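PDB 2E7Z: acetylene hydratase from Pelobacter acetylenicus, which catalyses the hydration of acetylene to acetaldehyde, a non-redox reaction, using a tungsten-bis(molybdopterin guanine dinucleotide) cofactor and a [4Fe-4S] cluster. Local coordinates for residues 120-125 and 496-501; 508-511 and 515-518. All blocks are in the same frame, centred on the assembly; numbering follows the deposited sequence.

In the fold
Interactions 1 and 2 are neighbours, their centres about 13 Å apart. Interaction 1 is the core contact: all three of its touching residues are buried, it is wholly apolar, and it joins helices 118-126 and 491-501, which are remote in sequence. Interaction 2 is local and only partly buried, matching an indole-leucine contact on its inner side with a backbone-to-carboxylate hydrogen bond among exposed residues. It buries 224 Å², against 130 Å² for interaction 1. R496 joins the two through a hydrogen bond to F508 O, while F508 packs on both R121 and A499, so the loop 508-511 touches both helices of interaction 1.

Interaction 1 (120-125 and 496-501); sequences RRFMNL and RELAVR
F122 meets L498 and A499 where helix 118-126 lies against helix 491-501. The first helix forms the connection of a beta-alpha-beta crossover, running between the neighbouring parallel strands 103-107 and 131-132 of the seven-stranded mixed sheet in this DMSO reductase-family fold. The second helix comes from more than 360 residues further along the chain.

The contact itself is apolar, with no hydrogen bond between the segments, and the F122 ring is all that 120-125 contributes to the contact with 496-501. A chi1 of 171° sets this ring opposite its backbone N and carries it outward to the second helix. There its distal end meets the isobutyl group of L498: F122 CZ lies 3.7 Å from L498 CD2, and F122 CE2 lies 4.0 Å from L498 CD2; the two side chains cross at roughly a right angle. Two further ring carbons meet A499, with F122 CE1 3.9 Å from A499 CA and F122 CD1 3.9 Å from A499 CB, so backbone and methyl both take part. With an alanine in place of F122, a gap would probably open beside both L498 and A499, since no other residue of 120-125 touches 496-501.

R501 and E497 make polar contacts turned away from helix 118-126. R501 forms salt bridges to D81 and D85 of helix 80-98, which covers L498 through A88 as well. Within the turn, R501 NH1 donates to E497 O at 3.0 Å and forms a salt bridge with E497 OE1 at 2.8 Å, the latter bond nearly straight at 170° and lying in the guanidinium plane.

Interaction 2 (508-511 and 515-518); sequences FPWK and ELIN
With chi1 at -43°, W510 carries its indole on the side away from its own carbonyl carbon, down onto L516; the side chain of E515 likewise leaves opposite its carbonyl carbon, then runs extended beyond CG, which takes its carboxylate back to the backbone of K511. L516 turns the other way, its CG opposite the backbone N, and this places CD1 over the indole. L516 CD1 makes a CH-pi contact with the six-membered ring of W510, 4.1 Å from its centroid and close to the ring normal. Nearer the backbone, W510 CB sits 3.7 Å from L516 N, so the residue packs on the helix backbone as well as on a side chain. P509 CG lies 3.9 Å above the opposite face of the W510 ring, and the indole is thus layered between proline and leucine.

These residues form the entry from a loop into helix 513-520, in which a first-turn glutamate folds back to an amide preceding the helix. K511 N donates to E515 OE1 at 2.9 Å, almost perfectly straight at 176°, though the donor stands well above the carboxylate plane, 66° out of it. D512 adds a second bond in the reverse sense, its OD1 accepting E515 N. The carboxylate also rests against the aliphatic start of the lysine, with E515 OE1 3.7 Å from K511 CG. No salt bridge results: K511 NZ is 6.3 Å from E515 OE1 and lies instead close to R496 NH2, a like charge. R121 of helix 118-126 packs on the indole; W510 O is bonded by Y492 OH of helix 491-501.

Interaction 1 (120-125 and 496-501)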
loop_
_atom_site.group_PDB
_atom_site.type_symbol
_atom_site.label_atom_id
_atom_site.label_comp_id
_atom_site.label_asym_id
_atom_site.label_seq_id
_atom_site.Cartn_x
_atom_site.Cartn_y
_atom_site.Cartn_z
ATOM N N ARG A 120 10.232 -11.310 -8.874
ATOM C CA ARG A 120 10.421 -10.600 -10.146
ATOM C C ARG A 120 11.548 -11.260 -10.961
ATOM O O ARG A 120 11.514 -11.235 -12.181
ATOM C CB ARG A 120 10.712 -9.106 -9.967
ATOM C CG ARG A 120 9.539 -8.347 -9.372
ATOM C CD ARG A 120 8.275 -8.322 -10.241
ATOM N NE ARG A 120 8.342 -7.600 -11.525
ATOM C CZ ARG A 120 8.095 -6.301 -11.642
ATOM N NH1 ARG A 120 7.918 -5.522 -10.575
ATOM N NH2 ARG A 120 8.134 -5.771 -12.868
ATOM N N ARG A 121 12.532 -11.868 -10.273
ATOM C CA ARG A 121 13.562 -12.648 -10.959
ATOM C C ARG A 121 12.918 -13.689 -11.868
ATOM O O ARG A 121 13.214 -13.789 -13.064
ATOM C CB ARG A 121 14.510 -13.255 -9.948
ATOM C CG ARG A 121 15.726 -13.988 -10.511
ATOM C CD ARG A 121 16.514 -14.526 -9.335
ATOM N NE ARG A 121 17.779 -15.163 -9.718
ATOM C CZ ARG A 121 18.963 -14.536 -9.769
ATOM N NH1 ARG A 121 19.055 -13.230 -9.471
ATOM N NH2 ARG A 121 20.066 -15.210 -10.137
ATOM N N PHE A 122 12.023 -14.479 -11.290
ATOM C CA PHE A 122 11.293 -15.481 -12.043
ATOM C C PHE A 122 10.500 -14.889 -13.197
ATOM O O PHE A 122 10.592 -15.370 -14.337
ATOM C CB PHE A 122 10.344 -16.231 -11.075
ATOM C CG PHE A 122 9.373 -17.152 -11.749
ATOM C CD1 PHE A 122 9.793 -18.384 -12.239
ATOM C CD2 PHE A 122 8.034 -16.813 -11.863
ATOM C CE1 PHE A 122 8.922 -19.225 -12.894
ATOM C CE2 PHE A 122 7.129 -17.678 -12.486
ATOM C CZ PHE A 122 7.584 -18.879 -13.006
ATOM N N MET A 123 9.736 -13.827 -12.924
ATOM C CA MET A 123 8.940 -13.222 -13.977
ATOM C C MET A 123 9.833 -12.668 -15.094
ATOM O O MET A 123 9.487 -12.796 -16.267
ATOM C CB MET A 123 8.065 -12.096 -13.437
ATOM C CG MET A 123 6.995 -12.620 -12.474
ATOM S SD MET A 123 5.866 -11.274 -11.976
ATOM C CE MET A 123 4.902 -11.076 -13.504
ATOM N N ASN A 124 10.968 -12.070 -14.723
ATOM C CA ASN A 124 11.860 -11.440 -15.716
ATOM C C ASN A 124 12.551 -12.469 -16.575
ATOM O O ASN A 124 12.747 -12.234 -17.759
ATOM C CB ASN A 124 12.823 -10.500 -14.992
ATOM C CG ASN A 124 12.117 -9.231 -14.517
ATOM O OD1 ASN A 124 11.085 -8.851 -15.079
ATOM N ND2 ASN A 124 12.677 -8.564 -13.506
ATOM N N LEU A 125 12.836 -13.635 -15.999
ATOM C CA LEU A 125 13.385 -14.739 -16.771
ATOM C C LEU A 125 12.329 -15.379 -17.668
ATOM O O LEU A 125 12.640 -15.795 -18.782
ATOM C CB LEU A 125 14.014 -15.801 -15.854
ATOM C CG LEU A 125 15.270 -15.300 -15.143
ATOM C CD1 LEU A 125 15.619 -16.153 -13.969
ATOM C CD2 LEU A 125 16.462 -15.292 -16.133
ATOM N N ARG A 496 10.901 -21.203 -6.365
ATOM C CA ARG A 496 12.000 -22.021 -6.850
ATOM C C ARG A 496 11.498 -23.299 -7.509
ATOM O O ARG A 496 12.000 -23.719 -8.554
ATOM C CB ARG A 496 12.970 -22.386 -5.734
ATOM C CG ARG A 496 14.217 -23.056 -6.308
ATOM C CD ARG A 496 15.159 -23.608 -5.253
ATOM N NE ARG A 496 16.471 -23.799 -5.899
ATOM C CZ ARG A 496 16.872 -24.895 -6.548
ATOM N NH1 ARG A 496 16.112 -25.994 -6.576
ATOM N NH2 ARG A 496 18.075 -24.907 -7.125
ATOM N N GLU A 497 10.533 -23.950 -6.872
ATOM C CA GLU A 497 10.003 -25.201 -7.420
ATOM C C GLU A 497 9.381 -24.964 -8.797
ATOM O O GLU A 497 9.532 -25.773 -9.714
ATOM C CB GLU A 497 8.976 -25.814 -6.468
ATOM C CG GLU A 497 9.584 -26.365 -5.191
ATOM C CD GLU A 497 10.396 -27.620 -5.414
ATOM O OE1 GLU A 497 10.014 -28.448 -6.264
ATOM O OE2 GLU A 497 11.406 -27.787 -4.705
ATOM N N LEU A 498 8.690 -23.847 -8.963
ATOM C CA LEU A 498 8.144 -23.523 -10.272
ATOM C C LEU A 498 9.255 -23.173 -11.267
ATOM O O LEU A 498 9.228 -23.632 -12.401
ATOM C CB LEU A 498 7.104 -22.392 -10.153
ATOM C CG LEU A 498 6.333 -22.023 -11.412
ATOM C CD1 LEU A 498 5.637 -23.218 -12.087
ATOM C CD2 LEU A 498 5.300 -20.967 -11.043
ATOM N N ALA A 499 10.229 -22.367 -10.840
ATOM C CA ALA A 499 11.344 -21.971 -11.703
ATOM C C ALA A 499 12.066 -23.190 -12.239
ATOM O O ALA A 499 12.383 -23.253 -13.424
ATOM C CB ALA A 499 12.292 -21.105 -10.928
ATOM N N VAL A 500 12.338 -24.169 -11.382
ATOM C CA VAL A 500 13.012 -25.384 -11.841
ATOM C C VAL A 500 12.208 -26.069 -12.950
ATOM O O VAL A 500 12.757 -26.425 -14.003
ATOM C CB VAL A 500 13.305 -26.336 -10.661
ATOM C CG1 VAL A 500 13.775 -27.711 -11.155
ATOM C CG2 VAL A 500 14.331 -25.708 -9.695
ATOM N N ARG A 501 10.900 -26.192 -12.750
ATOM C CA ARG A 501 10.041 -26.844 -13.745
ATOM C C ARG A 501 9.906 -26.066 -15.038
ATOM O O ARG A 501 9.613 -26.642 -16.079
ATOM C CB ARG A 501 8.664 -27.141 -13.153
ATOM C CG ARG A 501 8.691 -28.194 -12.048
ATOM C CD ARG A 501 7.392 -28.157 -11.246
ATOM N NE ARG A 501 7.226 -29.287 -10.336
ATOM C CZ ARG A 501 7.831 -29.405 -9.156
ATOM N NH1 ARG A 501 8.671 -28.452 -8.709
ATOM N NH2 ARG A 501 7.587 -30.474 -8.418
#

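Interaction 2 (508-511 and 515-518)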
loop_
_atom_site.group_PDB
_atom_site.type_symbol
_atom_site.label_atom_id
_atom_site.label_comp_id
_atom_site.label_asym_id
_atom_site.label_seq_id
_atom_site.Cartn_x
_atom_site.Cartn_y
_atom_site.Cartn_z
ATOM N N PHE A 508 18.574 -20.030 -10.038
ATOM C CA PHE A 508 18.098 -20.076 -8.664
ATOM C C PHE A 508 18.943 -21.038 -7.848
ATOM O O PHE A 508 18.475 -22.116 -7.455
ATOM C CB PHE A 508 16.614 -20.484 -8.595
ATOM C CG PHE A 508 15.685 -19.464 -9.225
ATOM C CD1 PHE A 508 15.500 -19.443 -10.608
ATOM C CD2 PHE A 508 15.072 -18.474 -8.451
ATOM C CE1 PHE A 508 14.702 -18.495 -11.195
ATOM C CE2 PHE A 508 14.241 -17.549 -9.047
ATOM C CZ PHE A 508 14.078 -17.542 -10.424
ATOM N N PRO A 509 20.189 -20.648 -7.565
ATOM C CA PRO A 509 21.121 -21.564 -6.911
ATOM C C PRO A 509 20.803 -21.813 -5.446
ATOM O O PRO A 509 21.218 -22.829 -4.904
ATOM C CB PRO A 509 22.472 -20.836 -7.049
ATOM C CG PRO A 509 22.118 -19.408 -7.122
ATOM C CD PRO A 509 20.838 -19.365 -7.911
ATOM N N TRP A 510 20.043 -20.920 -4.833
ATOM C CA TRP A 510 19.720 -21.039 -3.414
ATOM C C TRP A 510 18.719 -22.168 -3.260
ATOM O O TRP A 510 17.645 -22.137 -3.844
ATOM C CB TRP A 510 19.146 -19.708 -2.887
ATOM C CG TRP A 510 19.926 -18.563 -3.409
ATOM C CD1 TRP A 510 21.151 -18.132 -2.977
ATOM C CD2 TRP A 510 19.565 -17.731 -4.515
ATOM N NE1 TRP A 510 21.569 -17.067 -3.751
ATOM C CE2 TRP A 510 20.606 -16.796 -4.689
ATOM C CE3 TRP A 510 18.449 -17.672 -5.361
ATOM C CZ2 TRP A 510 20.570 -15.824 -5.685
ATOM C CZ3 TRP A 510 18.406 -16.715 -6.347
ATOM C CH2 TRP A 510 19.470 -15.801 -6.506
ATOM N N LYS A 511 19.106 -23.200 -2.530
ATOM C CA LYS A 511 18.271 -24.407 -2.460
ATOM C C LYS A 511 17.017 -24.232 -1.611
ATOM O O LYS A 511 16.062 -24.994 -1.773
ATOM C CB LYS A 511 19.044 -25.628 -1.946
ATOM C CG LYS A 511 20.252 -26.021 -2.791
ATOM C CD LYS A 511 19.936 -26.084 -4.283
ATOM C CE LYS A 511 21.201 -26.301 -5.103
ATOM N NZ LYS A 511 20.924 -26.180 -6.559
ATOM N N GLU A 515 19.136 -20.417 2.463
ATOM C CA GLU A 515 20.291 -20.064 1.627
ATOM C C GLU A 515 20.130 -18.692 0.978
ATOM O O GLU A 515 21.096 -17.937 0.813
ATOM C CB GLU A 515 20.531 -21.131 0.555
ATOM C CG GLU A 515 21.103 -22.431 1.093
ATOM C CD GLU A 515 21.602 -23.392 0.010
ATOM O OE1 GLU A 515 21.659 -23.045 -1.189
ATOM O OE2 GLU A 515 21.923 -24.527 0.409
ATOM N N LEU A 516 18.908 -18.373 0.580
ATOM C CA LEU A 516 18.604 -17.077 -0.005
ATOM C C LEU A 516 18.763 -15.945 1.018
ATOM O O LEU A 516 19.351 -14.897 0.689
ATOM C CB LEU A 516 17.190 -17.130 -0.584
ATOM C CG LEU A 516 16.643 -15.808 -1.154
ATOM C CD1 LEU A 516 17.555 -15.264 -2.277
ATOM C CD2 LEU A 516 15.246 -16.062 -1.698
ATOM N N ILE A 517 18.292 -16.168 2.249
ATOM C CA ILE A 517 18.573 -15.238 3.350
ATOM C C ILE A 517 20.090 -15.021 3.510
ATOM O O ILE A 517 20.565 -13.889 3.585
ATOM C CB ILE A 517 17.907 -15.713 4.681
ATOM C CG1 ILE A 517 16.385 -15.490 4.635
ATOM C CG2 ILE A 517 18.549 -14.991 5.858
ATOM C CD1 ILE A 517 15.602 -16.236 5.756
ATOM N N ASN A 518 20.853 -16.099 3.530
ATOM C CA ASN A 518 22.291 -15.961 3.719
ATOM C C ASN A 518 22.919 -15.219 2.566
ATOM O O ASN A 518 23.905 -14.507 2.769
ATOM C CB ASN A 518 22.928 -17.337 3.930
ATOM C CG ASN A 518 22.711 -17.846 5.324
ATOM O OD1 ASN A 518 22.588 -17.063 6.253
ATOM N ND2 ASN A 518 22.667 -19.166 5.479
#